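Long-range contacts in L-ribulose 3-epimerase (Methylomonas sp. DH-1, PDB 7CJ4), which catalyses the manganese-dependent epimerization of ketoses at C3, with highest activity on L-ribulose and further activity on D-ribulose, D-allulose and D-fructose: residues A[183-188]-A[209-214]; A[111-116]-A[149-154]. All coordinates share one frame; numbering follows the deposited sequence.

Contact 1 (A[183-188]-A[209-214]); sequences HLDTYH and YVHIGE. With MN (manganese (II) ion), chain C.
Asp185 and His211 meet at the manganese ion, Asp185 through OD2 at 2.1 Å and His211 through ND1 at 2.2 Å. The carboxylate comes in at the edge of the imidazole, with the two planes 75° apart; water 1, Glu152 and Glu246 complete the site. Aromatic packing continues along the same face. His183, its CG anti to the backbone N (chi1 174°), turns its NE2 edge onto the face of His211 in a T-shaped pair, planes at 84° and NE2 3.2 Å from His211 CD2, while the edge of Tyr209 is directed at a face of His183. Glu41 OE1 is hydrogen-bonded to both His211 NE2 and Tyr209 OH, which together with the ND1-metal bond probably fixes the rotation of the imidazole. Backbone bonds hold the strands in parallel register: His211 N reaches Leu184 O at 2.8 Å, and Thr186 N reaches His211 O at 2.9 Å. Where strand 180-185 gives way to helix 186-192, Asp185 OD1 caps Tyr187 N, and Thr186 OG1 donates to Gly213 O at 2.6 Å. Metal ligands at the C-terminal ends of adjacent parallel strands place this contact in the active site of the xylose isomerase-like TIM barrel.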
# COMPACT_ATOMS: atom_id res chain seq x y z
N HIS A 183 3.65 -3.11 17.71
CA HIS A 183 4.79 -2.66 16.87
C HIS A 183 4.24 -1.78 15.75
O HIS A 183 3.44 -2.28 14.95
CB HIS A 183 5.58 -3.88 16.37
CG HIS A 183 6.68 -3.54 15.42
ND1 HIS A 183 7.46 -4.50 14.82
CD2 HIS A 183 7.11 -2.35 14.94
CE1 HIS A 183 8.34 -3.92 14.04
NE2 HIS A 183 8.15 -2.60 14.10
N LEU A 184 4.60 -0.49 15.76
CA LEU A 184 4.10 0.52 14.78
C LEU A 184 5.22 0.87 13.80
O LEU A 184 6.39 0.91 14.21
CB LEU A 184 3.61 1.77 15.52
CG LEU A 184 2.26 1.66 16.23
CD1 LEU A 184 1.88 3.00 16.85
CD2 LEU A 184 1.17 1.19 15.27
N ASP A 185 4.84 1.12 12.54
CA ASP A 185 5.77 1.40 11.42
C ASP A 185 5.20 2.59 10.64
O ASP A 185 4.08 2.47 10.12
CB ASP A 185 5.94 0.15 10.56
CG ASP A 185 6.94 0.34 9.43
OD1 ASP A 185 7.06 1.49 8.97
OD2 ASP A 185 7.57 -0.67 9.02
N THR A 186 5.93 3.70 10.59
CA THR A 186 5.43 4.96 9.99
C THR A 186 5.00 4.70 8.54
O THR A 186 3.99 5.31 8.12
CB THR A 186 6.47 6.08 10.12
OG1 THR A 186 7.66 5.64 9.48
CG2 THR A 186 6.74 6.46 11.56
N TYR A 187 5.70 3.82 7.81
CA TYR A 187 5.41 3.50 6.39
C TYR A 187 3.98 2.97 6.29
O TYR A 187 3.23 3.45 5.41
CB TYR A 187 6.41 2.50 5.80
CG TYR A 187 5.97 1.85 4.52
CD1 TYR A 187 5.93 2.55 3.32
CD2 TYR A 187 5.57 0.52 4.49
CE1 TYR A 187 5.51 1.96 2.14
CE2 TYR A 187 5.14 -0.09 3.32
CZ TYR A 187 5.12 0.63 2.14
OH TYR A 187 4.72 0.02 0.98
N HIS A 188 3.62 2.02 7.15
CA HIS A 188 2.28 1.36 7.17
C HIS A 188 1.24 2.34 7.75
O HIS A 188 0.10 2.38 7.25
CB HIS A 188 2.35 0.03 7.94
CG HIS A 188 3.24 -0.97 7.27
ND1 HIS A 188 2.94 -1.50 6.04
CD2 HIS A 188 4.42 -1.51 7.66
CE1 HIS A 188 3.90 -2.34 5.69
NE2 HIS A 188 4.81 -2.37 6.67
N TYR A 209 7.77 -1.43 20.23
CA TYR A 209 8.74 -1.41 19.10
C TYR A 209 8.25 -0.42 18.05
O TYR A 209 7.02 -0.31 17.83
CB TYR A 209 8.87 -2.81 18.51
CG TYR A 209 10.24 -3.15 17.95
CD1 TYR A 209 10.60 -2.75 16.67
CD2 TYR A 209 11.15 -3.89 18.68
CE1 TYR A 209 11.85 -3.05 16.16
CE2 TYR A 209 12.40 -4.21 18.17
CZ TYR A 209 12.75 -3.79 16.90
OH TYR A 209 13.98 -4.11 16.39
N VAL A 210 9.18 0.26 17.39
CA VAL A 210 8.88 1.28 16.35
C VAL A 210 9.76 1.04 15.11
O VAL A 210 10.98 0.83 15.27
CB VAL A 210 9.07 2.70 16.89
CG1 VAL A 210 9.23 3.71 15.76
CG2 VAL A 210 7.93 3.10 17.81
N HIS A 211 9.14 1.10 13.93
CA HIS A 211 9.84 1.18 12.62
C HIS A 211 9.64 2.58 12.04
O HIS A 211 8.48 2.99 11.89
CB HIS A 211 9.34 0.09 11.66
CG HIS A 211 10.03 -1.21 11.87
ND1 HIS A 211 9.88 -2.28 11.00
CD2 HIS A 211 10.89 -1.61 12.83
CE1 HIS A 211 10.59 -3.29 11.43
NE2 HIS A 211 11.24 -2.90 12.54
N ILE A 212 10.75 3.26 11.75
CA ILE A 212 10.79 4.55 11.00
C ILE A 212 11.02 4.21 9.52
O ILE A 212 12.14 3.78 9.20
CB ILE A 212 11.88 5.49 11.53
CG1 ILE A 212 11.73 5.76 13.03
CG2 ILE A 212 11.90 6.78 10.73
CD1 ILE A 212 10.32 6.07 13.44
N GLY A 213 10.00 4.41 8.69
CA GLY A 213 10.07 4.27 7.22
C GLY A 213 9.35 5.40 6.50
O GLY A 213 8.22 5.74 6.91
N GLU A 214 9.97 5.97 5.47
CA GLU A 214 9.38 7.04 4.62
C GLU A 214 8.26 6.43 3.77
O GLU A 214 8.25 5.17 3.58
CB GLU A 214 10.46 7.70 3.76
CG GLU A 214 9.95 8.90 2.96
CD GLU A 214 9.22 9.94 3.79
OE1 GLU A 214 9.86 10.93 4.19
OE2 GLU A 214 8.02 9.76 4.02
MN MN C . 8.53 -2.52 9.32
O HOH W 1 7.88 -3.87 7.73

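Contact 2 (A[111-116]-A[149-154]); sequences VIYCAL and IDLEVV. With MN (manganese (II) ion), chain C.
Tyr113 lies across the 149-154 segment with its ring edge toward the backbone of Glu152, and its OH donates a hydrogen bond to Glu152 O at 2.6 Å. The acceptor sits near the ring plane, whereas the hydroxyl is tilted 24° from the carbonyl plane, with a C=O...O angle of 146°. The side chain gets there because CG stands between the backbone N and the carbonyl carbon (chi1 55°), which swings the ring toward the strand. On the way the CD2 side of the ring passes Leu151 obliquely, CD2 lying 3.8 Å from Leu151 CB.

Ile112 crosses Leu151 at about a right angle, and its terminal CD1 does the touching: it is 3.6 Å from Leu151 CD2 and 3.9 Å from Ile149 CB. Met135 of helix 125-143 packs on Ile112, Tyr113 and Leu151, so this apolar layer lies between barrel and helix. Toward the other end of the contact, Val111 and Val154 meet by their methyl branches, CG2 to CG1 at 3.5 Å.

Glu152 directs its carboxylate elsewhere: with CG anti to the backbone N and the chain extended, OE2 reaches the manganese ion at 2.1 Å. Replacing Tyr113 by a phenylalanine would probably leave the buried Glu152 carbonyl without its hydroxyl mate and the loop less firmly fixed to the strand end.

Two ends of Glu152 thus do different work: the carboxylate binds the metal while the backbone oxygen takes the tyrosine hydroxyl. For a residue that binds the ketose substrates and is, by similarity, a proton donor/acceptor, this is consistent with a second-shell role for Tyr113 in positioning the glutamate.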
# COMPACT_ATOMS: atom_id res chain seq x y z
N VAL A 111 5.88 -9.07 11.25
CA VAL A 111 4.60 -9.75 10.92
C VAL A 111 4.72 -11.22 11.34
O VAL A 111 4.84 -12.09 10.47
CB VAL A 111 4.27 -9.56 9.43
CG1 VAL A 111 2.98 -10.26 9.02
CG2 VAL A 111 4.20 -8.08 9.08
N ILE A 112 4.71 -11.46 12.65
CA ILE A 112 4.97 -12.79 13.28
C ILE A 112 3.64 -13.51 13.51
O ILE A 112 3.69 -14.64 14.00
CB ILE A 112 5.73 -12.64 14.62
CG1 ILE A 112 5.03 -11.66 15.56
CG2 ILE A 112 7.18 -12.28 14.38
CD1 ILE A 112 5.66 -11.59 16.93
N TYR A 113 2.51 -12.89 13.17
CA TYR A 113 1.15 -13.35 13.56
C TYR A 113 0.35 -13.81 12.33
O TYR A 113 -0.82 -14.21 12.50
CB TYR A 113 0.42 -12.22 14.29
CG TYR A 113 0.36 -10.93 13.51
CD1 TYR A 113 -0.55 -10.76 12.48
CD2 TYR A 113 1.23 -9.89 13.78
CE1 TYR A 113 -0.61 -9.59 11.75
CE2 TYR A 113 1.18 -8.71 13.06
CZ TYR A 113 0.26 -8.56 12.04
OH TYR A 113 0.19 -7.40 11.32
N CYS A 114 0.94 -13.75 11.14
CA CYS A 114 0.28 -14.14 9.87
C CYS A 114 1.33 -14.21 8.76
O CYS A 114 2.47 -13.75 8.99
CB CYS A 114 -0.80 -13.15 9.46
SG CYS A 114 -0.13 -11.56 8.90
N ALA A 115 0.94 -14.77 7.60
CA ALA A 115 1.73 -14.73 6.36
C ALA A 115 1.88 -13.26 5.93
O ALA A 115 0.84 -12.56 5.82
CB ALA A 115 1.08 -15.58 5.29
N LEU A 116 3.12 -12.80 5.76
CA LEU A 116 3.44 -11.47 5.20
C LEU A 116 3.16 -11.50 3.69
O LEU A 116 3.82 -12.27 2.99
CB LEU A 116 4.91 -11.14 5.47
CG LEU A 116 5.38 -9.80 4.94
CD1 LEU A 116 4.94 -8.66 5.85
CD2 LEU A 116 6.90 -9.78 4.78
N ILE A 149 7.70 -10.13 22.47
CA ILE A 149 7.21 -10.12 21.07
C ILE A 149 6.39 -8.85 20.85
O ILE A 149 5.59 -8.48 21.72
CB ILE A 149 6.44 -11.41 20.72
CG1 ILE A 149 5.08 -11.48 21.41
CG2 ILE A 149 7.30 -12.63 21.01
CD1 ILE A 149 4.19 -12.62 20.93
N ASP A 150 6.59 -8.21 19.69
CA ASP A 150 5.90 -6.97 19.27
C ASP A 150 5.24 -7.26 17.92
O ASP A 150 5.97 -7.54 16.96
CB ASP A 150 6.90 -5.81 19.22
CG ASP A 150 7.89 -5.86 20.36
OD1 ASP A 150 7.57 -5.34 21.45
OD2 ASP A 150 8.97 -6.45 20.16
N LEU A 151 3.90 -7.24 17.87
CA LEU A 151 3.13 -7.52 16.63
C LEU A 151 3.12 -6.25 15.78
O LEU A 151 2.55 -5.24 16.24
CB LEU A 151 1.71 -7.97 16.99
CG LEU A 151 1.58 -8.97 18.14
CD1 LEU A 151 0.36 -9.84 17.95
CD2 LEU A 151 2.80 -9.84 18.28
N GLU A 152 3.73 -6.29 14.61
CA GLU A 152 3.83 -5.12 13.70
C GLU A 152 2.51 -4.95 12.93
O GLU A 152 2.16 -5.85 12.13
CB GLU A 152 5.02 -5.27 12.75
CG GLU A 152 5.21 -4.07 11.84
CD GLU A 152 6.50 -4.10 11.02
OE1 GLU A 152 7.06 -5.20 10.85
OE2 GLU A 152 6.93 -3.03 10.56
N VAL A 153 1.82 -3.84 13.16
CA VAL A 153 0.62 -3.46 12.36
C VAL A 153 1.12 -3.03 10.98
O VAL A 153 1.93 -2.08 10.94
CB VAL A 153 -0.21 -2.37 13.06
CG1 VAL A 153 -1.27 -1.78 12.14
CG2 VAL A 153 -0.84 -2.90 14.33
N VAL A 154 0.70 -3.72 9.91
CA VAL A 154 1.11 -3.42 8.51
C VAL A 154 -0.13 -3.12 7.66
O VAL A 154 -1.26 -3.41 8.11
CB VAL A 154 1.96 -4.55 7.90
CG1 VAL A 154 3.26 -4.72 8.67
CG2 VAL A 154 1.21 -5.86 7.79
MN MN C . 8.53 -2.52 9.32
O HOH W 1 7.88 -3.87 7.73

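In the fold
In sequence contact 2 is finished before contact 1 begins, yet they adjoin, centres about 12 Å apart, because strands 148-152 and 180-185 are neighbours. His183 joins them: its N lies 2.8 Å from Leu151 O and its O 2.9 Å from Val153 N, both probable hydrogen bonds, and its ND1 packs 3.3 Å from Glu152 CB. Both contacts share the manganese ion and water 1, with His211 ND1 3.1 Å from Glu152 OE2. Glu152, Asp185 and His211 lie at or near the C-terminal ends of three successive strands, and Glu246, just after strand 242-245, is the fourth protein ligand. Glu152, His188 and His211 also bind D-allulose and D-fructose, so both contacts belong to the sugar site.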